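Local coordinates for malonyl CoA-acyl carrier protein transacylase (Mycobacterium tuberculosis, PDB 2QC3) that catalyses transfer of the malonyl group from malonyl-CoA to holo acyl carrier protein, the step that supplies malonyl-ACP for fatty acid biosynthesis, at residues S19-L22 / Q23-G26; T47-S50 / T51-T55. All blocks are in the same frame, centred on the assembly; numbering follows the deposited sequence.

Contact 1. Residues S19-L22 / Q23-G26; sequences SPWL and QLPG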
ATOM      1  N   SER A  19      -8.624  -9.065 -14.488  1.00 44.86           N
ATOM      2  CA  SER A  19      -9.051 -10.089 -15.443  1.00 46.50           C
ATOM      3  C   SER A  19      -8.751 -11.514 -15.002  1.00 46.54           C
ATOM      4  O   SER A  19      -9.651 -12.348 -14.910  1.00 47.01           O
ATOM      5  CB  SER A  19      -8.411  -9.839 -16.808  1.00 46.31           C
ATOM      6  OG  SER A  19      -8.893  -8.631 -17.359  1.00 47.13           O
ATOM      7  N   PRO A  20      -7.479 -11.810 -14.715  1.00 47.30           N
ATOM      8  CA  PRO A  20      -7.113 -13.162 -14.289  1.00 47.29           C
ATOM      9  C   PRO A  20      -7.702 -13.596 -12.952  1.00 47.61           C
ATOM     10  O   PRO A  20      -7.604 -14.765 -12.587  1.00 47.84           O
ATOM     11  CB  PRO A  20      -5.593 -13.107 -14.270  1.00 47.67           C
ATOM     12  CG  PRO A  20      -5.322 -11.685 -13.859  1.00 47.86           C
ATOM     13  CD  PRO A  20      -6.307 -10.914 -14.695  1.00 47.40           C
ATOM     14  N   TRP A  21      -8.315 -12.669 -12.221  1.00 47.15           N
ATOM     15  CA  TRP A  21      -8.900 -13.026 -10.934  1.00 46.87           C
ATOM     16  C   TRP A  21     -10.414 -13.188 -10.980  1.00 48.06           C
ATOM     17  O   TRP A  21     -10.985 -13.940 -10.190  1.00 47.06           O
ATOM     18  CB  TRP A  21      -8.506 -12.009  -9.857  1.00 45.20           C
ATOM     19  CG  TRP A  21      -7.028 -11.989  -9.600  1.00 42.73           C
ATOM     20  CD1 TRP A  21      -6.123 -11.101 -10.102  1.00 43.26           C
ATOM     21  CD2 TRP A  21      -6.275 -12.946  -8.843  1.00 41.83           C
ATOM     22  NE1 TRP A  21      -4.852 -11.444  -9.708  1.00 42.52           N
ATOM     23  CE2 TRP A  21      -4.916 -12.572  -8.934  1.00 41.98           C
ATOM     24  CE3 TRP A  21      -6.616 -14.083  -8.099  1.00 41.52           C
ATOM     25  CZ2 TRP A  21      -3.893 -13.299  -8.308  1.00 40.41           C
ATOM     26  CZ3 TRP A  21      -5.595 -14.807  -7.473  1.00 41.07           C
ATOM     27  CH2 TRP A  21      -4.251 -14.408  -7.585  1.00 39.24           C
ATOM     28  N   LEU A  22     -11.061 -12.501 -11.914  1.00 49.66           N
ATOM     29  CA  LEU A  22     -12.511 -12.586 -12.047  1.00 52.10           C
ATOM     30  C   LEU A  22     -12.939 -13.949 -12.591  1.00 53.67           C
ATOM     31  O   LEU A  22     -14.124 -14.194 -12.816  1.00 53.03           O
ATOM     32  CB  LEU A  22     -13.030 -11.475 -12.964  1.00 51.87           C
ATOM     33  CG  LEU A  22     -12.871 -10.040 -12.459  1.00 51.63           C
ATOM     34  CD1 LEU A  22     -13.436  -9.074 -13.484  1.00 51.42           C
ATOM     35  CD2 LEU A  22     -13.588  -9.880 -11.126  1.00 52.95           C
ATOM     36  N   GLN A  23     -11.968 -14.829 -12.804  1.00 55.75           N
ATOM     37  CA  GLN A  23     -12.254 -16.163 -13.310  1.00 58.26           C
ATOM     38  C   GLN A  23     -12.548 -17.103 -12.146  1.00 58.58           C
ATOM     39  O   GLN A  23     -13.267 -18.089 -12.304  1.00 59.40           O
ATOM     40  CB  GLN A  23     -11.065 -16.690 -14.120  1.00 59.57           C
ATOM     41  CG  GLN A  23     -10.767 -15.897 -15.388  1.00 61.75           C
ATOM     42  CD  GLN A  23      -9.492 -16.353 -16.083  1.00 64.19           C
ATOM     43  OE1 GLN A  23      -9.106 -15.810 -17.118  1.00 66.02           O
ATOM     44  NE2 GLN A  23      -8.831 -17.355 -15.512  1.00 65.22           N
ATOM     45  N   LEU A  24     -11.994 -16.791 -10.978  1.00 58.78           N
ATOM     46  CA  LEU A  24     -12.198 -17.615  -9.790  1.00 58.84           C
ATOM     47  C   LEU A  24     -13.662 -17.657  -9.371  1.00 58.82           C
ATOM     48  O   LEU A  24     -14.433 -16.742  -9.663  1.00 58.47           O
ATOM     49  CB  LEU A  24     -11.361 -17.095  -8.616  1.00 59.32           C
ATOM     50  CG  LEU A  24      -9.843 -17.281  -8.664  1.00 60.05           C
ATOM     51  CD1 LEU A  24      -9.210 -16.540  -7.500  1.00 59.78           C
ATOM     52  CD2 LEU A  24      -9.487 -18.760  -8.632  1.00 60.09           C
ATOM     53  N   PRO A  25     -14.061 -18.732  -8.676  1.00 58.38           N
ATOM     54  CA  PRO A  25     -15.441 -18.894  -8.211  1.00 57.61           C
ATOM     55  C   PRO A  25     -15.781 -17.902  -7.105  1.00 56.15           C
ATOM     56  O   PRO A  25     -15.177 -17.918  -6.030  1.00 55.84           O
ATOM     57  CB  PRO A  25     -15.471 -20.342  -7.729  1.00 58.66           C
ATOM     58  CG  PRO A  25     -14.074 -20.547  -7.223  1.00 60.04           C
ATOM     59  CD  PRO A  25     -13.243 -19.903  -8.311  1.00 59.50           C
ATOM     60  N   GLY A  26     -16.750 -17.036  -7.380  1.00 54.52           N
ATOM     61  CA  GLY A  26     -17.160 -16.049  -6.402  1.00 52.57           C
ATOM     62  C   GLY A  26     -16.491 -14.707  -6.615  1.00 50.44           C
ATOM     63  O   GLY A  26     -16.880 -13.709  -6.006  1.00 49.81           O
TER
HETATM   64  O   HOH W   1     -16.093 -15.013 -11.041  1.00 36.63           O
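Trp21 and Leu24 meet on one side of a type I beta turn that runs from the first of these residues to the second. Their side chains lie next to each other and point the same way, and the isobutyl group comes to the edge of the indole rather than over a face: CD1 of Leu24 is 3.6 Å from CE3 of Trp21, close to the ring plane, and 4.0 Å from CZ3 of Trp21. Matching first torsions account for this, since each CG stands opposite its own carbonyl carbon (chi1 -64° for Trp21, -71° for Leu24). The turn is closed by the amide of Leu24, whose N donates to Trp21 O at 3.1 Å with an N-H...O angle of 153°; the donor sits well above the carbonyl plane. A water adds a second clasp, donating to Leu22 O at 2.8 Å and equally to Leu24 O, so two carbonyls that cannot bond each other share one partner. Gln23, at the exposed corner of the turn, reaches back with an extended chain, and its CG passes 3.8 Å from Ser19 O, a van der Waals contact. Gly26, with a positive phi, ends the segment as the N-cap of helix 27-37. In the fold, this is the loop joining strand 2-7 to that helix. The buried indole packs on helix 57-77, against Leu70 and Ala71, with Pro270, Val291, Pro294 and Leu297 of loops also touching the ring, while Leu24 rests on Glu74 of the same helix.

Contact 2. Residues T47-S50 / T51-T55; sequences TTAS and TEEIT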
ATOM      1  N   THR A  47     -10.638  -4.303 -15.481  1.00 45.13           N
ATOM      2  CA  THR A  47     -10.534  -5.132 -16.676  1.00 47.44           C
ATOM      3  C   THR A  47     -10.360  -4.331 -17.963  1.00 48.75           C
ATOM      4  O   THR A  47      -9.335  -4.447 -18.636  1.00 49.01           O
ATOM      5  CB  THR A  47     -11.767  -6.061 -16.834  1.00 46.97           C
ATOM      6  OG1 THR A  47     -12.968  -5.279 -16.860  1.00 46.92           O
ATOM      7  CG2 THR A  47     -11.834  -7.051 -15.687  1.00 45.92           C
ATOM      8  N   THR A  48     -11.348  -3.506 -18.294  1.00 50.39           N
ATOM      9  CA  THR A  48     -11.302  -2.714 -19.523  1.00 52.24           C
ATOM     10  C   THR A  48     -10.681  -1.319 -19.415  1.00 53.61           C
ATOM     11  O   THR A  48      -9.994  -0.879 -20.337  1.00 54.99           O
ATOM     12  CB  THR A  48     -12.713  -2.571 -20.129  1.00 51.49           C
ATOM     13  OG1 THR A  48     -13.586  -1.954 -19.175  1.00 53.26           O
ATOM     14  CG2 THR A  48     -13.268  -3.936 -20.504  1.00 51.86           C
ATOM     15  N   ALA A  49     -10.920  -0.625 -18.305  1.00 54.04           N
ATOM     16  CA  ALA A  49     -10.387   0.724 -18.118  1.00 54.22           C
ATOM     17  C   ALA A  49      -8.920   0.843 -18.523  1.00 54.39           C
ATOM     18  O   ALA A  49      -8.156  -0.117 -18.431  1.00 54.41           O
ATOM     19  CB  ALA A  49     -10.562   1.160 -16.665  1.00 53.20           C
ATOM     20  N   SER A  50      -8.535   2.035 -18.971  1.00 54.90           N
ATOM     21  CA  SER A  50      -7.164   2.297 -19.397  1.00 55.33           C
ATOM     22  C   SER A  50      -6.255   2.592 -18.209  1.00 55.96           C
ATOM     23  O   SER A  50      -6.689   3.155 -17.204  1.00 55.27           O
ATOM     24  CB  SER A  50      -7.133   3.486 -20.357  1.00 54.94           C
ATOM     25  OG  SER A  50      -7.561   4.665 -19.699  1.00 55.11           O
ATOM     26  N   THR A  51      -4.989   2.211 -18.334  1.00 56.37           N
ATOM     27  CA  THR A  51      -4.017   2.438 -17.274  1.00 56.63           C
ATOM     28  C   THR A  51      -4.061   3.893 -16.824  1.00 55.64           C
ATOM     29  O   THR A  51      -3.817   4.202 -15.659  1.00 55.05           O
ATOM     30  CB  THR A  51      -2.587   2.105 -17.749  1.00 57.52           C
ATOM     31  OG1 THR A  51      -2.487   0.700 -18.014  1.00 59.88           O
ATOM     32  CG2 THR A  51      -1.565   2.484 -16.687  1.00 59.57           C
ATOM     33  N   GLU A  52      -4.391   4.784 -17.752  1.00 54.72           N
ATOM     34  CA  GLU A  52      -4.460   6.208 -17.456  1.00 54.51           C
ATOM     35  C   GLU A  52      -5.649   6.553 -16.567  1.00 52.83           C
ATOM     36  O   GLU A  52      -5.518   7.320 -15.611  1.00 52.49           O
ATOM     37  CB  GLU A  52      -4.539   7.008 -18.758  1.00 56.81           C
ATOM     38  CG  GLU A  52      -3.391   6.731 -19.714  1.00 60.66           C
ATOM     39  CD  GLU A  52      -3.455   7.582 -20.964  1.00 63.45           C
ATOM     40  OE1 GLU A  52      -4.473   7.499 -21.688  1.00 66.27           O
ATOM     41  OE2 GLU A  52      -2.490   8.333 -21.222  1.00 64.71           O
ATOM     42  N   GLU A  53      -6.809   5.987 -16.883  1.00 50.50           N
ATOM     43  CA  GLU A  53      -8.007   6.247 -16.098  1.00 49.18           C
ATOM     44  C   GLU A  53      -7.884   5.662 -14.696  1.00 47.12           C
ATOM     45  O   GLU A  53      -8.387   6.237 -13.730  1.00 46.70           O
ATOM     46  CB  GLU A  53      -9.247   5.662 -16.788  1.00 49.34           C
ATOM     47  CG  GLU A  53     -10.459   5.566 -15.864  1.00 50.83           C
ATOM     48  CD  GLU A  53     -11.717   5.092 -16.564  1.00 52.13           C
ATOM     49  OE1 GLU A  53     -11.620   4.214 -17.445  1.00 53.15           O
ATOM     50  OE2 GLU A  53     -12.809   5.590 -16.220  1.00 52.46           O
ATOM     51  N   ILE A  54      -7.208   4.522 -14.591  1.00 44.99           N
ATOM     52  CA  ILE A  54      -7.037   3.850 -13.309  1.00 43.62           C
ATOM     53  C   ILE A  54      -5.909   4.431 -12.462  1.00 43.39           C
ATOM     54  O   ILE A  54      -5.770   4.093 -11.285  1.00 43.64           O
ATOM     55  CB  ILE A  54      -6.785   2.348 -13.502  1.00 42.81           C
ATOM     56  CG1 ILE A  54      -5.477   2.133 -14.266  1.00 42.93           C
ATOM     57  CG2 ILE A  54      -7.963   1.719 -14.226  1.00 43.10           C
ATOM     58  CD1 ILE A  54      -5.031   0.685 -14.332  1.00 42.63           C
ATOM     59  N   THR A  55      -5.098   5.301 -13.055  1.00 41.98           N
ATOM     60  CA  THR A  55      -4.007   5.915 -12.316  1.00 42.15           C
ATOM     61  C   THR A  55      -4.566   7.033 -11.430  1.00 40.37           C
ATOM     62  O   THR A  55      -3.854   7.605 -10.605  1.00 40.62           O
ATOM     63  CB  THR A  55      -2.934   6.463 -13.272  1.00 43.15           C
ATOM     64  OG1 THR A  55      -2.384   5.374 -14.024  1.00 46.00           O
ATOM     65  CG2 THR A  55      -1.810   7.135 -12.499  1.00 45.75           C
TER
HETATM   66  O   HOH W   2     -10.793   3.398 -19.838  1.00 72.72           O
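The backbone passes from extended angles at Ala49 and Ser50 into the short, weakly bonded helix 51-54, and Ser50 is its N-cap. The cap is made by the side chain: OG of Ser50 accepts from Glu53 N at 3.2 Å, with an N-H...O angle of 156°. A chi1 of 64° sets OG between the backbone N and carbonyl carbon of Ser50, turned toward the first helical turn. Ser50 O meanwhile takes the amide of Ile54 at 3.0 Å, nearly in line with the carbonyl bond, plus a weak second bond from Glu53 N.

Ile54 brings its two branches round that same oxygen, CG1 at 3.3 Å from Ser50 O, and its CG2 packs 3.6 Å from CB of Ala49. Glu53 extends back along the loop, its CG anti to the backbone N, until OE1 lies beside the methyl of Ala49. That carboxylate oxygen also forms a salt bridge with Arg44 of helix 42-47, tying the two short helices together, while Thr51 OG1 is hydrogen-bonded to Glu15 OE1. One water bridges Ser50 and Glu53, accepting from Ser50 N at 2.8 Å and donating to Glu53 OE1 at 2.7 Å.

In the fold
Contact 1 closes before contact 2 opens along the chain, with helix 27-37 and most of helix 42-47 between them; their centres lie about 18 Å apart. They nevertheless touch, through Thr47, the first residue of contact 2: its CG2 packs 3.4 Å from CD1 of Leu22 and 3.7 Å from OG of Ser19. The loop after strand 2-7 is thus folded back against the start of the loop leading to helix 51-54. Both contacts belong to the acyl transferase domain and lie away from the probable active-site residues Ser92 and His195, contact 1 on the surface and contact 2 partly buried. Geometrically, they join peripheral helical connections to one another, at a distance from those residues.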